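Local coordinates for p800 reaction center core protein (PDB 5V8K) that forms, as a homodimer, the membrane core of a heliobacterial photosynthetic reaction center, carrying bacteriochlorophyll g pigments and a 4Fe-4S cluster, at residues A[437-440]-A[441-444]; A[555-559]-A[560-564]; A[118-121]-A[122-126]. All blocks are in the same frame, centred on the assembly; numbering follows the deposited sequence.

How the contacts relate
Contacts 1 and 3 are buried stretches of about two turns within helices 437-447 and 113-137, while contact 2 lies at the surface, where helix 543-560 ends and helix 563-566 begins. The three lie on different helices, and their centres are far apart, from about 35 Å between contacts 1 and 3 to about 60 Å between contacts 2 and 3. A bacteriochlorophyll g touches each one, but differently. Contacts 2 and 3 give a histidine nitrogen to its magnesium, H557 NE2 and H122 ND1 respectively, whereas contact 1 offers a phenylalanine ring to the pigment periphery. Contact 1 contains a buried aspartate, D439, near the cluster cysteines. Contacts 1 and 2 also meet the second subunit; contact 3 meets pigment and its own chain.

Contact 1: A[437-440]-A[441-444]; sequences LVDQ and FYLA. With GBF (Bacteriochlorophyll g), chain B.
L437, V438, D439 and Q440 accept i to i+4 hydrogen bonds from F441, Y442, L443 and A444 in turn, making two regular turns of helix 437-447 in which the bond from Y442 N to V438 O measures 3.0 Å with an N-H...O angle of 162°. That carbonyl also faces the Y442 ring: V438 O lies above one face, offset toward the rim, with CD2 of Y442 nearest at 3.3 Å. Farther along, V438 CG2 comes within 3.7 Å of Y442 OH, where the valine crosses the ring at its hydroxyl end. D439 reaches the edge of the same ring, its OD1 3.4 Å from Y442 CE2, with the carboxylate and ring planes 33° apart. The other oxygen, OD2, forms a salt bridge with K579. With CG anti to the backbone N (chi1 162°), the F441 ring leaves the helix and presents one face to methyl CMD of bacteriochlorophyll g, 3.5 Å from CE2 of F441. Q440 and L443 run side by side in the same direction, Q440 OE1 passing 3.9 Å from L443 CD2. The amide end is held elsewhere, Q440 NE2 bonding to S434 O and to S545 OG of the second subunit, whose Y542 OH also bonds to D439 O. The chemistry thus divides round the helix: the F441 face meets pigment and both aromatic residues touch the bound phospholipid, while the buried D439 OD2 and Q440 NE2 are satisfied from outside the two segments. K579 would be expected to balance the charge of D439, a carboxylate about 6 Å from the side chains of the cluster cysteines C424 and C433, and the pair could contribute to the local electrostatics.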
loop_
_atom_site.group_PDB
_atom_site.type_symbol
_atom_site.label_atom_id
_atom_site.label_comp_id
_atom_site.label_asym_id
_atom_site.label_seq_id
_atom_site.Cartn_x
_atom_site.Cartn_y
_atom_site.Cartn_z
ATOM N N LEU A 437 -5.231 -7.402 -23.842
ATOM C CA LEU A 437 -6.595 -6.972 -23.558
ATOM C C LEU A 437 -6.979 -7.230 -22.097
ATOM O O LEU A 437 -7.448 -6.313 -21.395
ATOM C CB LEU A 437 -7.541 -7.678 -24.550
ATOM C CG LEU A 437 -9.082 -7.581 -24.563
ATOM C CD1 LEU A 437 -9.621 -8.616 -23.723
ATOM C CD2 LEU A 437 -9.647 -6.315 -24.007
ATOM N N VAL A 438 -6.730 -8.447 -21.591
ATOM C CA VAL A 438 -7.174 -8.747 -20.227
ATOM C C VAL A 438 -6.345 -7.953 -19.207
ATOM O O VAL A 438 -6.849 -7.563 -18.145
ATOM C CB VAL A 438 -7.161 -10.273 -19.948
ATOM C CG1 VAL A 438 -5.745 -10.819 -19.688
ATOM C CG2 VAL A 438 -8.056 -10.573 -18.802
ATOM N N ASP A 439 -5.086 -7.659 -19.522
ATOM C CA ASP A 439 -4.266 -6.930 -18.563
ATOM C C ASP A 439 -4.694 -5.459 -18.483
ATOM O O ASP A 439 -4.591 -4.843 -17.424
ATOM C CB ASP A 439 -2.794 -7.095 -18.931
ATOM C CG ASP A 439 -2.280 -8.536 -18.704
ATOM O OD1 ASP A 439 -2.916 -9.307 -17.927
ATOM O OD2 ASP A 439 -1.238 -8.904 -19.296
ATOM N N GLN A 440 -5.275 -4.920 -19.556
ATOM C CA GLN A 440 -5.886 -3.595 -19.491
ATOM C C GLN A 440 -7.231 -3.634 -18.764
ATOM O O GLN A 440 -7.631 -2.643 -18.144
ATOM C CB GLN A 440 -6.058 -3.010 -20.892
ATOM C CG GLN A 440 -4.746 -2.683 -21.599
ATOM C CD GLN A 440 -3.959 -1.599 -20.864
ATOM O OE1 GLN A 440 -4.481 -0.518 -20.560
ATOM N NE2 GLN A 440 -2.713 -1.901 -20.539
ATOM N N PHE A 441 -7.952 -4.752 -18.844
ATOM C CA PHE A 441 -9.123 -4.936 -17.992
ATOM C C PHE A 441 -8.760 -4.799 -16.518
ATOM O O PHE A 441 -9.403 -4.048 -15.783
ATOM C CB PHE A 441 -9.772 -6.293 -18.257
ATOM C CG PHE A 441 -10.686 -6.734 -17.143
ATOM C CD1 PHE A 441 -11.951 -6.218 -17.040
ATOM C CD2 PHE A 441 -10.238 -7.600 -16.179
ATOM C CE1 PHE A 441 -12.789 -6.587 -16.013
ATOM C CE2 PHE A 441 -11.065 -7.987 -15.100
ATOM C CZ PHE A 441 -12.353 -7.481 -15.018
ATOM N N TYR A 442 -7.729 -5.520 -16.061
ATOM C CA TYR A 442 -7.315 -5.403 -14.663
ATOM C C TYR A 442 -6.962 -3.968 -14.329
ATOM O O TYR A 442 -7.260 -3.490 -13.224
ATOM C CB TYR A 442 -6.114 -6.300 -14.352
ATOM C CG TYR A 442 -6.278 -7.750 -14.645
ATOM C CD1 TYR A 442 -7.414 -8.445 -14.255
ATOM C CD2 TYR A 442 -5.296 -8.445 -15.328
ATOM C CE1 TYR A 442 -7.567 -9.760 -14.553
ATOM C CE2 TYR A 442 -5.437 -9.807 -15.628
ATOM C CZ TYR A 442 -6.586 -10.466 -15.216
ATOM O OH TYR A 442 -6.796 -11.813 -15.537
ATOM N N LEU A 443 -6.243 -3.281 -15.246
ATOM C CA LEU A 443 -5.776 -1.948 -14.931
ATOM C C LEU A 443 -6.958 -0.999 -14.787
ATOM O O LEU A 443 -6.939 -0.097 -13.948
ATOM C CB LEU A 443 -4.784 -1.464 -16.025
ATOM C CG LEU A 443 -4.023 -0.157 -15.826
ATOM C CD1 LEU A 443 -3.205 -0.199 -14.514
ATOM C CD2 LEU A 443 -3.096 0.205 -16.989
ATOM N N ALA A 444 -8.002 -1.185 -15.591
ATOM C CA ALA A 444 -9.177 -0.340 -15.422
ATOM C C ALA A 444 -9.837 -0.583 -14.061
ATOM O O ALA A 444 -10.274 0.366 -13.393
ATOM C CB ALA A 444 -10.150 -0.556 -16.570
HETATM MG MG GBF B . -17.519 -12.430 -17.770
HETATM C CHA GBF B . -14.825 -14.495 -18.760
HETATM C CHB GBF B . -19.592 -14.835 -18.719
HETATM C CHC GBF B . -19.938 -10.667 -16.020
HETATM C CHD GBF B . -15.026 -10.290 -16.365
HETATM N NA GBF B . -17.277 -14.198 -18.661
HETATM C C1A GBF B . -16.229 -14.981 -18.933
HETATM C C2A GBF B . -16.465 -16.250 -19.710
HETATM C C3A GBF B . -17.970 -16.138 -19.952
HETATM C C4A GBF B . -18.293 -14.993 -19.037
HETATM C CMA GBF B . -18.323 -15.789 -21.395
HETATM C CAA GBF B . -16.097 -17.568 -19.035
HETATM C CBA GBF B . -16.720 -17.695 -17.652
HETATM C CGA GBF B . -16.665 -19.125 -17.159
HETATM O O1A GBF B . -16.496 -20.047 -17.940
HETATM O O2A GBF B . -17.414 -19.381 -15.952
HETATM N NB GBF B . -19.498 -12.760 -17.393
HETATM C C1B GBF B . -20.234 -13.750 -17.947
HETATM C C2B GBF B . -21.587 -13.548 -17.664
HETATM C C3B GBF B . -21.665 -12.380 -16.889
HETATM C C4B GBF B . -20.333 -11.915 -16.764
HETATM C CMB GBF B . -22.698 -14.485 -18.094
HETATM C CAB GBF B . -22.877 -11.714 -16.326
HETATM C CBB GBF B . -24.167 -11.931 -16.593
HETATM N NC GBF B . -17.475 -10.777 -16.554
HETATM C C1C GBF B . -18.506 -10.257 -15.878
HETATM C C2C GBF B . -18.385 -9.197 -14.842
HETATM C C3C GBF B . -16.930 -9.226 -15.028
HETATM C C4C GBF B . -16.448 -10.080 -16.014
HETATM C CMC GBF B . -19.057 -7.953 -15.400
HETATM C CAC GBF B . -15.990 -8.384 -14.254
HETATM C CBC GBF B . -16.405 -7.405 -13.192
HETATM N ND GBF B . -15.521 -12.340 -17.506
HETATM C C1D GBF B . -14.599 -11.494 -17.090
HETATM C C2D GBF B . -13.022 -11.707 -17.296
HETATM C C3D GBF B . -13.316 -12.885 -17.965
HETATM C C4D GBF B . -14.689 -13.267 -18.089
HETATM C CMD GBF B . -11.796 -10.905 -16.969
HETATM C CAD GBF B . -12.530 -14.048 -18.427
HETATM O OBD GBF B . -11.333 -14.186 -18.802
HETATM C CBD GBF B . -13.478 -15.069 -18.979
HETATM C CGD GBF B . -13.288 -15.181 -20.436
HETATM O O1D GBF B . -12.691 -16.088 -20.980
HETATM O O2D GBF B . -13.891 -14.168 -21.235
HETATM C CED GBF B . -13.363 -13.999 -22.530
HETATM C C1 GBF B . -17.037 -20.421 -15.055
HETATM C C2 GBF B . -17.968 -20.395 -13.871
HETATM C C3 GBF B . -19.040 -21.205 -13.780
HETATM C C4 GBF B . -19.345 -22.205 -14.881
HETATM C C5 GBF B . -19.905 -21.074 -12.538
HETATM C C6 GBF B . -20.553 -22.398 -12.164
HETATM C C7 GBF B . -21.076 -22.334 -10.745
HETATM C C8 GBF B . -20.849 -23.298 -9.826
HETATM C C9 GBF B . -20.062 -24.535 -10.164
HETATM C C10 GBF B . -21.411 -23.202 -8.424
HETATM C C11 GBF B . -21.136 -21.851 -7.776
HETATM C C12 GBF B . -22.275 -21.491 -6.845
HETATM C C13 GBF B . -22.175 -20.394 -6.086
HETATM C C14 GBF B . -20.930 -19.567 -6.190
HETATM C C15 GBF B . -23.283 -19.990 -5.141
#

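Contact 2: A[555-559]-A[560-564]; sequences WAHQQ and VGVGF. Unlike the reference sequence in segment 555-559: Q558 (reference Glu). With GBF (Bacteriochlorophyll g), chain C.
H557 and Q558 receive the two bonds that close helix 543-560 in a Schellman motif: V562 N binds H557 O at 3.0 Å, and G561 N binds Q558 O at 3.1 Å. G561 makes the reversal with a positive phi of 91°, an angle at which a side chain would press on the preceding carbonyl oxygen. V562 then takes the N-cap position of helix 563-566. H557 O is the shared acceptor of the turn, since V560 N adds a weak second bond to it at 3.3 Å. Two valine methyl groups flank that oxygen, V562 CG2 lying 3.5 Å from H557 O. The other is V560 CG1, which also touches methyl CMA of bacteriochlorophyll g at 3.4 Å. The imidazole of H557 has its CG beside the backbone N and anti to the carbonyl carbon (chi1 -72°), which lets NE2 reach the magnesium of that pigment at 2.4 Å while ND1 is hydrogen-bonded to L553 O, one turn earlier. Around this axial bond the pigment's substituents are touched: A556 CB meets the ester methyl CED at 3.7 Å, and V562 CG1 meets methyl CMB at 3.9 Å. F564 adds the edge of its ring near the vinyl carbon CBB. On another side of the helix, W555 has Q559 CG over the centre of one ring face and makes a cation-pi contact with K315 of the second subunit. The helix end therefore also supplies the axial ligand of the pigment. Because ND1 donates to a main-chain carbonyl, the imidazole is fixed in rotation with NE2 turned to the metal, and that hydrogen bond would be expected to strengthen NE2 as a donor; the valines and alanine supply apolar contacts around it.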
loop_
_atom_site.group_PDB
_atom_site.type_symbol
_atom_site.label_atom_id
_atom_site.label_comp_id
_atom_site.label_asym_id
_atom_site.label_seq_id
_atom_site.Cartn_x
_atom_site.Cartn_y
_atom_site.Cartn_z
ATOM N N TRP A 555 10.029 -28.994 -0.909
ATOM C CA TRP A 555 11.033 -29.963 -0.470
ATOM C C TRP A 555 11.045 -30.111 1.048
ATOM O O TRP A 555 11.102 -31.219 1.568
ATOM C CB TRP A 555 12.425 -29.552 -0.983
ATOM C CG TRP A 555 13.542 -30.417 -0.501
ATOM C CD1 TRP A 555 14.010 -31.557 -1.087
ATOM C CD2 TRP A 555 14.324 -30.220 0.678
ATOM N NE1 TRP A 555 15.045 -32.077 -0.344
ATOM C CE2 TRP A 555 15.270 -31.262 0.734
ATOM C CE3 TRP A 555 14.333 -29.238 1.684
ATOM C CZ2 TRP A 555 16.195 -31.381 1.773
ATOM C CZ3 TRP A 555 15.260 -29.347 2.706
ATOM C CH2 TRP A 555 16.181 -30.416 2.739
ATOM N N ALA A 556 10.919 -29.018 1.780
ATOM C CA ALA A 556 11.009 -29.121 3.237
ATOM C C ALA A 556 9.815 -29.863 3.815
ATOM O O ALA A 556 9.950 -30.633 4.770
ATOM C CB ALA A 556 11.096 -27.727 3.852
ATOM N N HIS A 557 8.630 -29.587 3.295
ATOM C CA HIS A 557 7.457 -30.324 3.733
ATOM C C HIS A 557 7.602 -31.823 3.422
ATOM O O HIS A 557 7.292 -32.673 4.262
ATOM C CB HIS A 557 6.212 -29.735 3.084
ATOM C CG HIS A 557 5.820 -28.402 3.635
ATOM N ND1 HIS A 557 6.460 -27.233 3.282
ATOM C CD2 HIS A 557 4.839 -28.044 4.497
ATOM C CE1 HIS A 557 5.903 -26.215 3.914
ATOM N NE2 HIS A 557 4.920 -26.678 4.655
ATOM N N GLN A 558 8.145 -32.168 2.258
ATOM C CA GLN A 558 8.286 -33.588 1.934
ATOM C C GLN A 558 9.281 -34.249 2.874
ATOM O O GLN A 558 9.103 -35.402 3.260
ATOM C CB GLN A 558 8.766 -33.814 0.503
ATOM C CG GLN A 558 8.157 -33.002 -0.548
ATOM C CD GLN A 558 7.230 -33.723 -1.436
ATOM O OE1 GLN A 558 6.752 -34.816 -1.118
ATOM N NE2 GLN A 558 6.992 -33.144 -2.618
ATOM N N GLN A 559 10.346 -33.529 3.253
ATOM C CA GLN A 559 11.364 -34.153 4.094
ATOM C C GLN A 559 10.763 -34.659 5.392
ATOM O O GLN A 559 11.184 -35.691 5.908
ATOM C CB GLN A 559 12.497 -33.165 4.408
ATOM C CG GLN A 559 13.360 -32.804 3.232
ATOM C CD GLN A 559 13.861 -34.001 2.535
ATOM O OE1 GLN A 559 13.539 -34.232 1.374
ATOM N NE2 GLN A 559 14.634 -34.812 3.239
ATOM N N VAL A 560 9.807 -33.915 5.959
ATOM C CA VAL A 560 9.252 -34.261 7.263
ATOM C C VAL A 560 7.996 -35.111 7.149
ATOM O O VAL A 560 7.415 -35.482 8.174
ATOM C CB VAL A 560 9.038 -32.959 8.094
ATOM C CG1 VAL A 560 8.088 -32.030 7.450
ATOM C CG2 VAL A 560 8.491 -33.249 9.494
ATOM N N GLY A 561 7.582 -35.462 5.937
ATOM C CA GLY A 561 6.492 -36.378 5.730
ATOM C C GLY A 561 5.133 -35.736 5.606
ATOM O O GLY A 561 4.129 -36.424 5.816
ATOM N N VAL A 562 5.058 -34.452 5.262
ATOM C CA VAL A 562 3.768 -33.807 5.059
ATOM C C VAL A 562 3.715 -33.193 3.669
ATOM O O VAL A 562 3.439 -31.994 3.500
ATOM C CB VAL A 562 3.478 -32.763 6.157
ATOM C CG1 VAL A 562 3.279 -33.482 7.504
ATOM C CG2 VAL A 562 4.594 -31.722 6.247
ATOM N N GLY A 563 4.001 -34.014 2.663
ATOM C CA GLY A 563 3.940 -33.573 1.285
ATOM C C GLY A 563 2.564 -33.138 0.849
ATOM O O GLY A 563 2.448 -32.390 -0.114
ATOM N N PHE A 564 1.515 -33.562 1.546
ATOM C CA PHE A 564 0.181 -33.098 1.190
ATOM C C PHE A 564 0.025 -31.607 1.475
ATOM O O PHE A 564 -0.721 -30.920 0.775
ATOM C CB PHE A 564 -0.885 -33.918 1.933
ATOM C CG PHE A 564 -0.855 -33.736 3.413
ATOM C CD1 PHE A 564 -1.491 -32.643 4.021
ATOM C CD2 PHE A 564 -0.171 -34.641 4.202
ATOM C CE1 PHE A 564 -1.431 -32.469 5.387
ATOM C CE2 PHE A 564 -0.112 -34.496 5.555
ATOM C CZ PHE A 564 -0.737 -33.394 6.168
HETATM MG MG GBF C . 3.713 -25.785 6.548
HETATM C CHA GBF C . 6.853 -24.339 7.284
HETATM C CHB GBF C . 4.380 -28.225 8.619
HETATM C CHC GBF C . 0.352 -26.514 6.335
HETATM C CHD GBF C . 3.033 -22.749 4.785
HETATM N NA GBF C . 5.270 -26.223 7.662
HETATM C C1A GBF C . 6.450 -25.643 7.936
HETATM C C2A GBF C . 7.279 -26.253 9.025
HETATM C C3A GBF C . 6.678 -27.674 9.005
HETATM C C4A GBF C . 5.359 -27.351 8.380
HETATM C CMA GBF C . 7.338 -28.738 8.141
HETATM C CAA GBF C . 6.905 -25.394 10.210
HETATM C CBA GBF C . 6.899 -26.029 11.553
HETATM C CGA GBF C . 6.490 -24.946 12.494
HETATM O O1A GBF C . 7.350 -24.233 12.966
HETATM O O2A GBF C . 5.127 -24.874 12.992
HETATM N NB GBF C . 2.522 -27.132 7.475
HETATM C C1B GBF C . 2.983 -28.170 8.173
HETATM C C2B GBF C . 1.931 -29.037 8.468
HETATM C C3B GBF C . 0.829 -28.506 7.834
HETATM C C4B GBF C . 1.257 -27.360 7.156
HETATM C CMB GBF C . 1.960 -30.265 9.332
HETATM C CAB GBF C . -0.538 -29.044 7.827
HETATM C CBB GBF C . -1.044 -30.164 8.335
HETATM N NC GBF C . 2.082 -24.844 5.739
HETATM C C1C GBF C . 0.829 -25.269 5.713
HETATM C C2C GBF C . -0.278 -24.619 4.973
HETATM C C3C GBF C . 0.638 -23.529 4.610
HETATM C C4C GBF C . 1.953 -23.692 5.032
HETATM C CMC GBF C . -0.634 -25.453 3.735
HETATM C CAC GBF C . 0.252 -22.351 3.785
HETATM C CBC GBF C . -1.154 -22.079 3.280
HETATM N ND GBF C . 4.539 -23.971 6.187
HETATM C C1D GBF C . 4.336 -22.950 5.405
HETATM C C2D GBF C . 5.501 -21.883 5.106
HETATM C C3D GBF C . 6.373 -22.594 5.907
HETATM C C4D GBF C . 5.875 -23.749 6.513
HETATM C CMD GBF C . 5.600 -20.642 4.320
HETATM C CAD GBF C . 7.709 -22.313 6.455
HETATM O OBD GBF C . 8.694 -21.593 6.035
HETATM C CBD GBF C . 8.059 -23.492 7.286
HETATM C CGD GBF C . 9.095 -24.309 6.608
HETATM O O1D GBF C . 8.826 -24.968 5.614
HETATM O O2D GBF C . 10.432 -24.368 7.057
HETATM C CED GBF C . 11.324 -24.742 6.013
HETATM C C1 GBF C . 4.852 -24.151 14.190
HETATM C C2 GBF C . 3.394 -24.162 14.587
HETATM C C3 GBF C . 2.886 -25.068 15.431
HETATM C C4 GBF C . 1.427 -25.008 15.797
HETATM C C5 GBF C . 3.765 -26.163 15.998
#

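Contact 3: A[118-121]-A[122-126]; sequences VAQF and HFFAL. With GBF (Bacteriochlorophyll g), chain N.
H122, whose backbone N binds V118 O one turn back at 3.3 Å, carries the first-shell group: its ND1 lies 2.5 Å from the magnesium of bacteriochlorophyll g, with the metal in the plane of the imidazole at its edge. The preceding turn touches the same pigment, A119 O approaching methyl CMD to 3.2 Å while it accepts F123 N at 2.9 Å. F123 and L126 border the ketone and ester groups: OBD lies at the edge of the F123 ring, and L126 CD1 is 3.4 Å from O1D. In the next shell, H122 NE2 is hydrogen-bonded to F177 O, and the F177 ring stacks on the imidazole, so both nitrogens of H122 are engaged and its rotation is fixed. Away from this pigment, Q120 O accepts F124 N at 2.9 Å along a nearly straight line (171°) and also lies 3.1 Å from F124 CD1. The amide of Q120 stands steeply to the F124 ring, planes 80° apart, and its NE2 hydrogen-bonds to other bacteriochlorophylls. Axial histidine ligation from a membrane-spanning helix, with pigments on several of its sides, is characteristic of the antenna region of type I reaction centers.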
loop_
_atom_site.group_PDB
_atom_site.type_symbol
_atom_site.label_atom_id
_atom_site.label_comp_id
_atom_site.label_asym_id
_atom_site.label_seq_id
_atom_site.Cartn_x
_atom_site.Cartn_y
_atom_site.Cartn_z
ATOM N N VAL A 118 -38.172 -10.410 -27.017
ATOM C CA VAL A 118 -39.627 -10.224 -27.046
ATOM C C VAL A 118 -40.248 -10.811 -25.788
ATOM O O VAL A 118 -41.054 -10.164 -25.108
ATOM C CB VAL A 118 -40.239 -10.858 -28.312
ATOM C CG1 VAL A 118 -41.749 -10.724 -28.301
ATOM C CG2 VAL A 118 -39.737 -10.187 -29.554
ATOM N N ALA A 119 -39.871 -12.052 -25.461
ATOM C CA ALA A 119 -40.429 -12.728 -24.294
ATOM C C ALA A 119 -40.081 -11.984 -23.017
ATOM O O ALA A 119 -40.898 -11.900 -22.094
ATOM C CB ALA A 119 -39.918 -14.169 -24.223
ATOM N N GLN A 120 -38.866 -11.452 -22.936
ATOM C CA GLN A 120 -38.477 -10.690 -21.748
ATOM C C GLN A 120 -39.298 -9.412 -21.601
ATOM O O GLN A 120 -39.676 -9.046 -20.489
ATOM C CB GLN A 120 -36.977 -10.388 -21.796
ATOM C CG GLN A 120 -36.135 -11.622 -21.560
ATOM C CD GLN A 120 -36.221 -12.104 -20.115
ATOM O OE1 GLN A 120 -37.196 -12.767 -19.708
ATOM N NE2 GLN A 120 -35.184 -11.780 -19.330
ATOM N N PHE A 121 -39.581 -8.720 -22.706
ATOM C CA PHE A 121 -40.467 -7.559 -22.651
ATOM C C PHE A 121 -41.807 -7.887 -21.992
ATOM O O PHE A 121 -42.331 -7.081 -21.210
ATOM C CB PHE A 121 -40.728 -7.014 -24.067
ATOM C CG PHE A 121 -39.550 -6.307 -24.700
ATOM C CD1 PHE A 121 -38.547 -5.760 -23.922
ATOM C CD2 PHE A 121 -39.469 -6.169 -26.082
ATOM C CE1 PHE A 121 -37.453 -5.091 -24.510
ATOM C CE2 PHE A 121 -38.386 -5.516 -26.676
ATOM C CZ PHE A 121 -37.375 -4.977 -25.885
ATOM N N HIS A 122 -42.403 -9.037 -22.324
ATOM C CA HIS A 122 -43.732 -9.346 -21.800
ATOM C C HIS A 122 -43.688 -10.006 -20.429
ATOM O O HIS A 122 -44.640 -9.862 -19.658
ATOM C CB HIS A 122 -44.526 -10.225 -22.791
ATOM C CG HIS A 122 -45.271 -9.439 -23.829
ATOM N ND1 HIS A 122 -46.334 -9.955 -24.534
ATOM C CD2 HIS A 122 -45.109 -8.175 -24.279
ATOM C CE1 HIS A 122 -46.789 -9.053 -25.381
ATOM N NE2 HIS A 122 -46.065 -7.958 -25.244
ATOM N N PHE A 123 -42.600 -10.693 -20.085
ATOM C CA PHE A 123 -42.400 -11.083 -18.697
ATOM C C PHE A 123 -42.238 -9.851 -17.799
ATOM O O PHE A 123 -42.855 -9.759 -16.731
ATOM C CB PHE A 123 -41.179 -11.993 -18.568
ATOM C CG PHE A 123 -40.944 -12.478 -17.159
ATOM C CD1 PHE A 123 -41.857 -13.326 -16.540
ATOM C CD2 PHE A 123 -39.825 -12.094 -16.457
ATOM C CE1 PHE A 123 -41.652 -13.773 -15.241
ATOM C CE2 PHE A 123 -39.617 -12.543 -15.142
ATOM C CZ PHE A 123 -40.530 -13.380 -14.551
ATOM N N PHE A 124 -41.397 -8.890 -18.210
ATOM C CA PHE A 124 -41.291 -7.650 -17.445
ATOM C C PHE A 124 -42.632 -6.927 -17.381
ATOM O O PHE A 124 -42.970 -6.326 -16.360
ATOM C CB PHE A 124 -40.232 -6.724 -18.046
ATOM C CG PHE A 124 -38.832 -7.033 -17.618
ATOM C CD1 PHE A 124 -38.298 -8.302 -17.793
ATOM C CD2 PHE A 124 -38.030 -6.047 -17.075
ATOM C CE1 PHE A 124 -36.986 -8.586 -17.421
ATOM C CE2 PHE A 124 -36.710 -6.332 -16.706
ATOM C CZ PHE A 124 -36.200 -7.613 -16.878
ATOM N N ALA A 125 -43.396 -6.943 -18.474
ATOM C CA ALA A 125 -44.719 -6.330 -18.436
ATOM C C ALA A 125 -45.587 -6.997 -17.381
ATOM O O ALA A 125 -46.282 -6.318 -16.617
ATOM C CB ALA A 125 -45.389 -6.425 -19.806
ATOM N N LEU A 126 -45.536 -8.325 -17.300
ATOM C CA LEU A 126 -46.314 -9.027 -16.291
ATOM C C LEU A 126 -45.900 -8.585 -14.897
ATOM O O LEU A 126 -46.742 -8.176 -14.093
ATOM C CB LEU A 126 -46.153 -10.537 -16.454
ATOM C CG LEU A 126 -46.839 -11.397 -15.399
ATOM C CD1 LEU A 126 -48.344 -11.332 -15.587
ATOM C CD2 LEU A 126 -46.317 -12.810 -15.479
HETATM MG MG GBF N . -47.145 -12.344 -24.695
HETATM C CHA GBF N . -47.284 -12.716 -21.196
HETATM C CHB GBF N . -50.246 -11.276 -24.655
HETATM C CHC GBF N . -46.974 -12.641 -28.133
HETATM C CHD GBF N . -43.991 -14.020 -24.498
HETATM N NA GBF N . -48.507 -12.173 -23.278
HETATM C C1A GBF N . -48.482 -12.254 -21.939
HETATM C C2A GBF N . -49.642 -11.769 -21.136
HETATM C C3A GBF N . -50.600 -11.473 -22.284
HETATM C C4A GBF N . -49.718 -11.639 -23.479
HETATM C CMA GBF N . -51.691 -12.532 -22.336
HETATM C CAA GBF N . -49.535 -10.570 -20.196
HETATM C CBA GBF N . -48.666 -9.448 -20.726
HETATM C CGA GBF N . -48.841 -8.291 -19.769
HETATM O O1A GBF N . -48.762 -8.485 -18.568
HETATM O O2A GBF N . -49.614 -7.142 -20.193
HETATM N NB GBF N . -48.489 -12.072 -26.209
HETATM C C1B GBF N . -49.669 -11.479 -26.013
HETATM C C2B GBF N . -50.202 -11.139 -27.232
HETATM C C3B GBF N . -49.291 -11.522 -28.206
HETATM C C4B GBF N . -48.211 -12.097 -27.511
HETATM C CMB GBF N . -51.526 -10.464 -27.452
HETATM C CAB GBF N . -49.575 -11.291 -29.658
HETATM C CBB GBF N . -48.887 -11.620 -30.740
HETATM N NC GBF N . -45.792 -13.170 -25.982
HETATM C C1C GBF N . -45.840 -13.130 -27.312
HETATM C C2C GBF N . -44.783 -13.593 -28.226
HETATM C C3C GBF N . -43.982 -13.930 -27.040
HETATM C C4C GBF N . -44.586 -13.719 -25.813
HETATM C CMC GBF N . -45.303 -14.820 -28.970
HETATM C CAC GBF N . -42.617 -14.518 -27.112
HETATM C CBC GBF N . -41.898 -14.770 -28.420
HETATM N ND GBF N . -45.957 -13.262 -23.357
HETATM C C1D GBF N . -44.739 -13.741 -23.269
HETATM C C2D GBF N . -44.023 -13.992 -21.845
HETATM C C3D GBF N . -45.158 -13.540 -21.199
HETATM C C4D GBF N . -46.243 -13.134 -22.002
HETATM C CMD GBF N . -42.713 -14.463 -21.344
HETATM C CAD GBF N . -45.578 -13.419 -19.783
HETATM O OBD GBF N . -45.003 -13.540 -18.648
HETATM C CBD GBF N . -46.949 -12.851 -19.756
HETATM C CGD GBF N . -47.929 -13.755 -19.049
HETATM O O1D GBF N . -48.828 -13.328 -18.334
HETATM O O2D GBF N . -47.840 -15.189 -19.241
HETATM C CED GBF N . -48.403 -16.065 -18.255
HETATM C C1 GBF N . -50.109 -6.175 -19.268
HETATM C C2 GBF N . -50.733 -5.044 -20.061
HETATM C C3 GBF N . -51.568 -4.158 -19.504
HETATM C C4 GBF N . -51.910 -4.263 -18.047
HETATM C C5 GBF N . -52.175 -3.033 -20.316
HETATM C C6 GBF N . -52.822 -3.498 -21.617
HETATM C C7 GBF N . -53.210 -2.273 -22.419
HETATM C C8 GBF N . -53.850 -2.381 -23.595
HETATM C C9 GBF N . -54.217 -3.740 -24.162
HETATM C C10 GBF N . -54.217 -1.139 -24.357
#